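PDB 5H4E: beta 1-3 glucanase from Clostridium beijerinckii NCIMB 8052, which probably hydrolyses beta-1,3 linkages of glucans, as a catalytic domain of glycoside hydrolase family 64. Local coordinates for residues T152-V155 and D156-Y160; N187-K190 and N191-A195; L213-T217 and A218-N222. All coordinates share one frame; numbering follows the deposited sequence.

Contact 1: residues T152-V155 and D156-Y160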
loop_
_atom_site.group_PDB
_atom_site.type_symbol
_atom_site.label_atom_id
_atom_site.label_comp_id
_atom_site.label_asym_id
_atom_site.label_seq_id
_atom_site.Cartn_x
_atom_site.Cartn_y
_atom_site.Cartn_z
ATOM N N THR A 152 5.432 5.232 0.872
ATOM C CA THR A 152 5.835 3.998 0.201
ATOM C C THR A 152 4.873 2.898 0.621
ATOM O O THR A 152 4.174 3.025 1.636
ATOM C CB THR A 152 7.258 3.566 0.570
ATOM O OG1 THR A 152 7.309 3.180 1.954
ATOM C CG2 THR A 152 8.262 4.678 0.320
ATOM N N THR A 153 4.835 1.795 -0.117
ATOM C CA THR A 153 3.960 0.721 0.310
ATOM C C THR A 153 4.537 -0.650 -0.006
ATOM O O THR A 153 5.000 -0.890 -1.123
ATOM C CB THR A 153 2.559 0.853 -0.334
ATOM O OG1 THR A 153 1.765 -0.281 0.021
ATOM C CG2 THR A 153 2.647 0.957 -1.863
ATOM N N ARG A 154 4.522 -1.537 0.986
ATOM C CA ARG A 154 4.868 -2.935 0.744
ATOM C C ARG A 154 3.632 -3.803 0.892
ATOM O O ARG A 154 3.729 -4.981 1.206
ATOM C CB ARG A 154 5.967 -3.418 1.700
ATOM C CG ARG A 154 7.372 -3.275 1.133
ATOM C CD ARG A 154 7.709 -1.810 0.884
ATOM N NE ARG A 154 8.933 -1.638 0.102
ATOM C CZ ARG A 154 8.992 -1.677 -1.224
ATOM N NH1 ARG A 154 7.887 -1.886 -1.943
ATOM N NH2 ARG A 154 10.156 -1.499 -1.838
ATOM N N VAL A 155 2.463 -3.229 0.653
ATOM C CA VAL A 155 1.223 -3.971 0.846
ATOM C C VAL A 155 1.081 -5.084 -0.195
ATOM O O VAL A 155 0.580 -6.157 0.111
ATOM C CB VAL A 155 0.015 -3.015 0.807
ATOM C CG1 VAL A 155 -1.297 -3.789 0.739
ATOM C CG2 VAL A 155 0.048 -2.126 2.048
ATOM N N ASP A 156 1.567 -4.838 -1.409
ATOM C CA ASP A 156 1.488 -5.833 -2.481
ATOM C C ASP A 156 2.811 -6.553 -2.739
ATOM O O ASP A 156 2.823 -7.729 -3.115
ATOM C CB ASP A 156 1.023 -5.175 -3.791
ATOM C CG ASP A 156 -0.475 -4.924 -3.826
ATOM O OD1 ASP A 156 -1.177 -5.354 -2.904
ATOM O OD2 ASP A 156 -0.957 -4.308 -4.796
ATOM N N GLN A 157 3.926 -5.855 -2.543
ATOM C CA GLN A 157 5.220 -6.375 -2.975
ATOM C C GLN A 157 6.419 -5.645 -2.367
ATOM O O GLN A 157 6.289 -4.531 -1.838
ATOM C CB GLN A 157 5.326 -6.287 -4.506
ATOM C CG GLN A 157 5.243 -4.850 -4.965
ATOM C CD GLN A 157 5.771 -4.621 -6.374
ATOM O OE1 GLN A 157 5.511 -5.404 -7.286
ATOM N NE2 GLN A 157 6.508 -3.532 -6.554
ATOM N N PHE A 158 7.581 -6.290 -2.456
ATOM C CA PHE A 158 8.864 -5.604 -2.444
ATOM C C PHE A 158 9.612 -5.899 -3.733
ATOM O O PHE A 158 9.946 -7.065 -4.007
ATOM C CB PHE A 158 9.734 -6.027 -1.269
ATOM C CG PHE A 158 11.128 -5.463 -1.337
ATOM C CD1 PHE A 158 11.406 -4.214 -0.809
ATOM C CD2 PHE A 158 12.149 -6.165 -1.953
ATOM C CE1 PHE A 158 12.687 -3.675 -0.896
ATOM C CE2 PHE A 158 13.427 -5.643 -2.043
ATOM C CZ PHE A 158 13.698 -4.392 -1.524
ATOM N N CYS A 159 9.910 -4.857 -4.501
ATOM C CA CYS A 159 10.683 -5.014 -5.734
ATOM C C CYS A 159 12.066 -4.366 -5.618
ATOM O O CYS A 159 13.071 -5.034 -5.797
ATOM C CB CYS A 159 9.926 -4.430 -6.933
ATOM S SG CYS A 159 10.853 -4.567 -8.477
ATOM N N TYR A 160 12.119 -3.063 -5.329
ATOM C CA TYR A 160 13.401 -2.402 -5.115
ATOM C C TYR A 160 13.295 -1.435 -3.942
ATOM O O TYR A 160 12.202 -0.962 -3.637
ATOM C CB TYR A 160 13.883 -1.680 -6.396
ATOM C CG TYR A 160 13.017 -0.552 -6.937
ATOM C CD1 TYR A 160 12.996 0.694 -6.316
ATOM C CD2 TYR A 160 12.259 -0.723 -8.100
ATOM C CE1 TYR A 160 12.220 1.737 -6.817
ATOM C CE2 TYR A 160 11.480 0.321 -8.621
ATOM C CZ TYR A 160 11.470 1.549 -7.968
ATOM O OH TYR A 160 10.718 2.594 -8.460
HETATM O O HOH W 1 3.328 -2.889 -2.613
#
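R154 NH2 is gripped by two salt bridges, to D178 OD2 and E137 OE2, and has Y160 O as a close neighbour: Y160 O lies 2.8 Å from R154 NH2, near the guanidinium plane and at its edge. The R154 chain bends at chi2 (63°), which helps bring its head to F158. F158 CD1 stands over one face of the guanidinium, 3.2 Å from R154 NH2, but the two planes are 61° apart, which makes this a tilted approach and not a parallel stack. Lower down the chain, Q157 O sits against the aliphatic part, with R154 CG at 3.4 Å, and receives a CA-H...O contact from R154 CA. R154 NH1 turns the other way and donates to T153 O at 3.2 Å, from above the carbonyl plane. A water donates to that same T153 O and accepts from D156 N, at 2.9 Å, so it spans the inside of the bend. E137 also takes the backbone N-H groups of C159 and Y160, tying the arginine's counter-ion to the chain beyond F158. The bend opens with an ST turn: T153 OG1 accepts from V155 N at 3.1 Å, with a fairly straight angle of 161°, in the buried connection between strands 147-151 and 157-158.

Contact 2: residues N187-K190 and N191-A195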
loop_
_atom_site.group_PDB
_atom_site.type_symbol
_atom_site.label_atom_id
_atom_site.label_comp_id
_atom_site.label_asym_id
_atom_site.label_seq_id
_atom_site.Cartn_x
_atom_site.Cartn_y
_atom_site.Cartn_z
ATOM N N ASN A 187 18.154 -11.366 0.157
ATOM C CA ASN A 187 18.858 -12.446 0.846
ATOM C C ASN A 187 18.464 -12.539 2.318
ATOM O O ASN A 187 18.198 -13.627 2.826
ATOM C CB ASN A 187 20.369 -12.268 0.715
ATOM C CG ASN A 187 20.859 -12.459 -0.715
ATOM O OD1 ASN A 187 20.256 -13.195 -1.503
ATOM N ND2 ASN A 187 21.964 -11.808 -1.053
ATOM N N ALA A 188 18.432 -11.394 2.995
ATOM C CA ALA A 188 18.033 -11.358 4.401
ATOM C C ALA A 188 16.623 -11.875 4.594
ATOM O O ALA A 188 16.367 -12.619 5.534
ATOM C CB ALA A 188 18.144 -9.961 4.957
ATOM N N TYR A 189 15.705 -11.479 3.714
ATOM C CA TYR A 189 14.324 -11.957 3.811
ATOM C C TYR A 189 14.287 -13.489 3.820
ATOM O O TYR A 189 13.683 -14.098 4.703
ATOM C CB TYR A 189 13.462 -11.405 2.658
ATOM C CG TYR A 189 12.022 -11.899 2.706
ATOM C CD1 TYR A 189 11.676 -13.150 2.202
ATOM C CD2 TYR A 189 11.015 -11.124 3.270
ATOM C CE1 TYR A 189 10.386 -13.615 2.257
ATOM C CE2 TYR A 189 9.707 -11.584 3.327
ATOM C CZ TYR A 189 9.404 -12.838 2.819
ATOM O OH TYR A 189 8.118 -13.314 2.870
ATOM N N LYS A 190 14.928 -14.098 2.826
ATOM C CA LYS A 190 14.918 -15.556 2.679
ATOM C C LYS A 190 15.433 -16.250 3.949
ATOM O O LYS A 190 14.864 -17.243 4.402
ATOM C CB LYS A 190 15.753 -15.960 1.453
ATOM C CG LYS A 190 15.771 -17.463 1.125
ATOM C CD LYS A 190 14.368 -18.059 0.867
ATOM C CE LYS A 190 13.695 -17.526 -0.405
ATOM N NZ LYS A 190 14.315 -17.987 -1.713
ATOM N N ASN A 191 16.482 -15.692 4.544
ATOM C CA ASN A 191 17.066 -16.254 5.760
ATOM C C ASN A 191 16.259 -15.994 7.031
ATOM O O ASN A 191 16.382 -16.730 8.006
ATOM C CB ASN A 191 18.487 -15.718 5.946
ATOM C CG ASN A 191 19.462 -16.312 4.944
ATOM O OD1 ASN A 191 19.493 -17.527 4.751
ATOM N ND2 ASN A 191 20.250 -15.460 4.293
ATOM N N SER A 192 15.432 -14.953 7.021
ATOM C CA SER A 192 14.711 -14.541 8.229
ATOM C C SER A 192 13.357 -15.222 8.452
ATOM O O SER A 192 13.107 -15.754 9.528
ATOM C CB SER A 192 14.510 -13.016 8.215
ATOM O OG SER A 192 13.686 -12.599 9.293
ATOM N N VAL A 193 12.487 -15.209 7.448
ATOM C CA VAL A 193 11.090 -15.539 7.676
ATOM C C VAL A 193 10.870 -17.029 7.894
ATOM O O VAL A 193 11.675 -17.854 7.442
ATOM C CB VAL A 193 10.191 -15.060 6.502
ATOM C CG1 VAL A 193 10.243 -13.540 6.384
ATOM C CG2 VAL A 193 10.589 -15.731 5.203
ATOM N N PRO A 194 9.786 -17.374 8.607
ATOM C CA PRO A 194 9.375 -18.768 8.768
ATOM C C PRO A 194 9.121 -19.435 7.423
ATOM O O PRO A 194 8.921 -18.750 6.413
ATOM C CB PRO A 194 8.081 -18.661 9.585
ATOM C CG PRO A 194 8.207 -17.373 10.324
ATOM C CD PRO A 194 8.928 -16.456 9.385
ATOM N N ALA A 195 9.142 -20.763 7.414
ATOM C CA ALA A 195 9.046 -21.528 6.175
ATOM C C ALA A 195 7.884 -21.113 5.279
ATOM O O ALA A 195 8.048 -21.031 4.071
ATOM C CB ALA A 195 8.945 -23.020 6.489
#
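Y189 and V193 pack against each other at the C-terminal end of helix 182-192, four residues apart and one turn on. The contact is a CH-pi interaction: V193 CG1 lies over one face of the Y189 ring, 3.8 Å from its centroid and 19° off the normal, displaced from the centre toward the CE2-CZ side. V193 CG2 approaches Y189 CE1 to 3.6 Å; both methyls lie on the same face, CG1 over the ring and CG2 outside the rim near CE1. With CG of Y189 anti to the backbone N (chi1 179°), the ring extends outward from the helix, leaning toward its C-terminal end, where it meets the valine. Outside the segments, Y189 OH is bonded to F197 O, and the ring of F336, from helix 332-339, meets Y189 edge-to-face; the tyrosine is thus buried between the helix end and its neighbours.

The backbone ends the helix beside this pair. N191 N donates to N187 O in the normal i to i+4 pattern. S192 N is shared, bonding Y189 O at 3.0 Å and A188 O more weakly, before V193 leaves helical geometry. Y189 O therefore carries two N-H groups: that of S192 comes from well above the carbonyl plane, whereas V193 N, at 3.2 Å from Y189 O, donates almost straight, with an N-H...O angle of 168°.

Contact 3: residues L213-T217 and A218-N222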
loop_
_atom_site.group_PDB
_atom_site.type_symbol
_atom_site.label_atom_id
_atom_site.label_comp_id
_atom_site.label_asym_id
_atom_site.label_seq_id
_atom_site.Cartn_x
_atom_site.Cartn_y
_atom_site.Cartn_z
ATOM N N LEU A 213 1.465 -13.582 -7.007
ATOM C CA LEU A 213 1.767 -15.018 -6.963
ATOM C C LEU A 213 2.028 -15.506 -5.532
ATOM O O LEU A 213 2.624 -16.564 -5.317
ATOM C CB LEU A 213 2.975 -15.341 -7.848
ATOM C CG LEU A 213 2.884 -14.935 -9.323
ATOM C CD1 LEU A 213 4.168 -15.318 -10.072
ATOM C CD2 LEU A 213 1.659 -15.557 -10.002
ATOM N N GLY A 214 1.573 -14.723 -4.562
ATOM C CA GLY A 214 1.682 -15.089 -3.159
ATOM C C GLY A 214 0.944 -16.378 -2.820
ATOM O O GLY A 214 -0.056 -16.727 -3.457
ATOM N N THR A 215 1.422 -17.059 -1.781
ATOM C CA THR A 215 0.952 -18.393 -1.441
ATOM C C THR A 215 -0.142 -18.431 -0.377
ATOM O O THR A 215 -0.502 -19.510 0.111
ATOM C CB THR A 215 2.117 -19.249 -0.961
ATOM O OG1 THR A 215 2.776 -18.586 0.129
ATOM C CG2 THR A 215 3.113 -19.458 -2.104
ATOM N N PHE A 216 -0.678 -17.270 -0.021
ATOM C CA PHE A 216 -1.646 -17.211 1.068
ATOM C C PHE A 216 -3.052 -16.901 0.572
ATOM O O PHE A 216 -3.970 -16.673 1.368
ATOM C CB PHE A 216 -1.212 -16.180 2.115
ATOM C CG PHE A 216 -0.009 -16.597 2.935
ATOM C CD1 PHE A 216 1.249 -16.698 2.358
ATOM C CD2 PHE A 216 -0.140 -16.862 4.292
ATOM C CE1 PHE A 216 2.353 -17.060 3.105
ATOM C CE2 PHE A 216 0.963 -17.235 5.059
ATOM C CZ PHE A 216 2.215 -17.330 4.472
ATOM N N THR A 217 -3.228 -16.905 -0.745
ATOM C CA THR A 217 -4.556 -16.805 -1.315
ATOM C C THR A 217 -5.318 -18.095 -1.028
ATOM O O THR A 217 -4.731 -19.098 -0.596
ATOM C CB THR A 217 -4.520 -16.561 -2.837
ATOM O OG1 THR A 217 -4.026 -17.735 -3.484
ATOM C CG2 THR A 217 -3.616 -15.384 -3.176
ATOM N N ALA A 218 -6.621 -18.071 -1.293
ATOM C CA ALA A 218 -7.519 -19.138 -0.882
ATOM C C ALA A 218 -7.191 -20.447 -1.581
ATOM O O ALA A 218 -7.514 -21.523 -1.091
ATOM C CB ALA A 218 -8.975 -18.734 -1.151
ATOM N N SER A 219 -6.528 -20.357 -2.726
ATOM C CA SER A 219 -6.266 -21.554 -3.516
ATOM C C SER A 219 -4.856 -22.102 -3.311
ATOM O O SER A 219 -4.507 -23.145 -3.869
ATOM C CB SER A 219 -6.507 -21.259 -5.004
ATOM O OG SER A 219 -5.718 -20.160 -5.436
ATOM N N GLN A 220 -4.046 -21.414 -2.505
ATOM C CA GLN A 220 -2.642 -21.795 -2.354
ATOM C C GLN A 220 -2.357 -22.564 -1.056
ATOM O O GLN A 220 -3.237 -22.719 -0.217
ATOM C CB GLN A 220 -1.765 -20.548 -2.426
ATOM C CG GLN A 220 -1.761 -19.889 -3.784
ATOM C CD GLN A 220 -0.769 -20.547 -4.707
ATOM O OE1 GLN A 220 0.419 -20.656 -4.385
ATOM N NE2 GLN A 220 -1.247 -21.020 -5.847
ATOM N N ALA A 221 -1.115 -23.021 -0.906
ATOM C CA ALA A 221 -0.716 -23.878 0.211
ATOM C C ALA A 221 -1.022 -23.303 1.593
ATOM O O ALA A 221 -1.389 -24.038 2.509
ATOM C CB ALA A 221 0.775 -24.189 0.107
ATOM N N ASN A 222 -0.878 -21.991 1.746
ATOM C CA ASN A 222 -1.037 -21.358 3.057
ATOM C C ASN A 222 -2.373 -20.647 3.244
ATOM O O ASN A 222 -2.484 -19.692 4.029
ATOM C CB ASN A 222 0.108 -20.373 3.296
ATOM C CG ASN A 222 1.470 -21.008 3.097
ATOM O OD1 ASN A 222 2.269 -20.549 2.278
ATOM N ND2 ASN A 222 1.747 -22.070 3.846
HETATM O O HOH W 2 2.687 -18.961 -6.139
#
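A first torsion of -71° turns the ring of F216 beside its own backbone N and brings its face against N222 CB; the backbone of N222 places that CB, while the residue's own chi1 (-53°) only settles where CG goes. The result is a CH-pi contact within an irregular loop that includes a type I beta turn from T217 to Q220. N222 CB stands 3.6 Å from the F216 centroid and only 8° off the ring normal, practically over its centre. The ring is also bounded by aromatic neighbours outside the loop: F197 meets it at a shallow tilt and Y225 edge-to-face, while F216 O accepts from Q280 NE2 of helix 279-284.

Two backbone bonds link the arms of the loop. Q220 N donates to T217 O at 3.1 Å, closing the turn, although it comes from well above the carbonyl plane. N222 N donates to T215 O at 3.0 Å, with the donor nearly along the C=O axis, and joins the two arms on either side of that turn. The same oxygen is pressed by Q220 CB, 3.0 Å from T215 O, a tight fit that brings the glutamine's base over the T215 peptide.

Beyond CB, Q220 bends at chi2, and its side chain crosses that of T215 at about a right angle, with Q220 OE1 3.7 Å from T215 CG2. The side chains of T217 and Q220 run side by side, pointing the same way, and T217 OG1 comes to 3.1 Å from Q220 CG.

Contact 1 lies deep in the fold, its centre about 7 Å from the centre of the chain, whereas contacts 2 and 3 sit about 22 and 19 Å out and are only partly buried. The chemistry changes accordingly: contact 1 rests on a charged guanidinium with carboxylate partners, while the outer two rely on an aliphatic group laid over an aromatic face beside backbone bonds. Contacts 2 and 3 do not touch, yet both reach helix 195-198, where F197 gives its carbonyl to Y189 and its ring to F216. C159 O of contact 1 bonds R182 at the start of the helix that ends in contact 2.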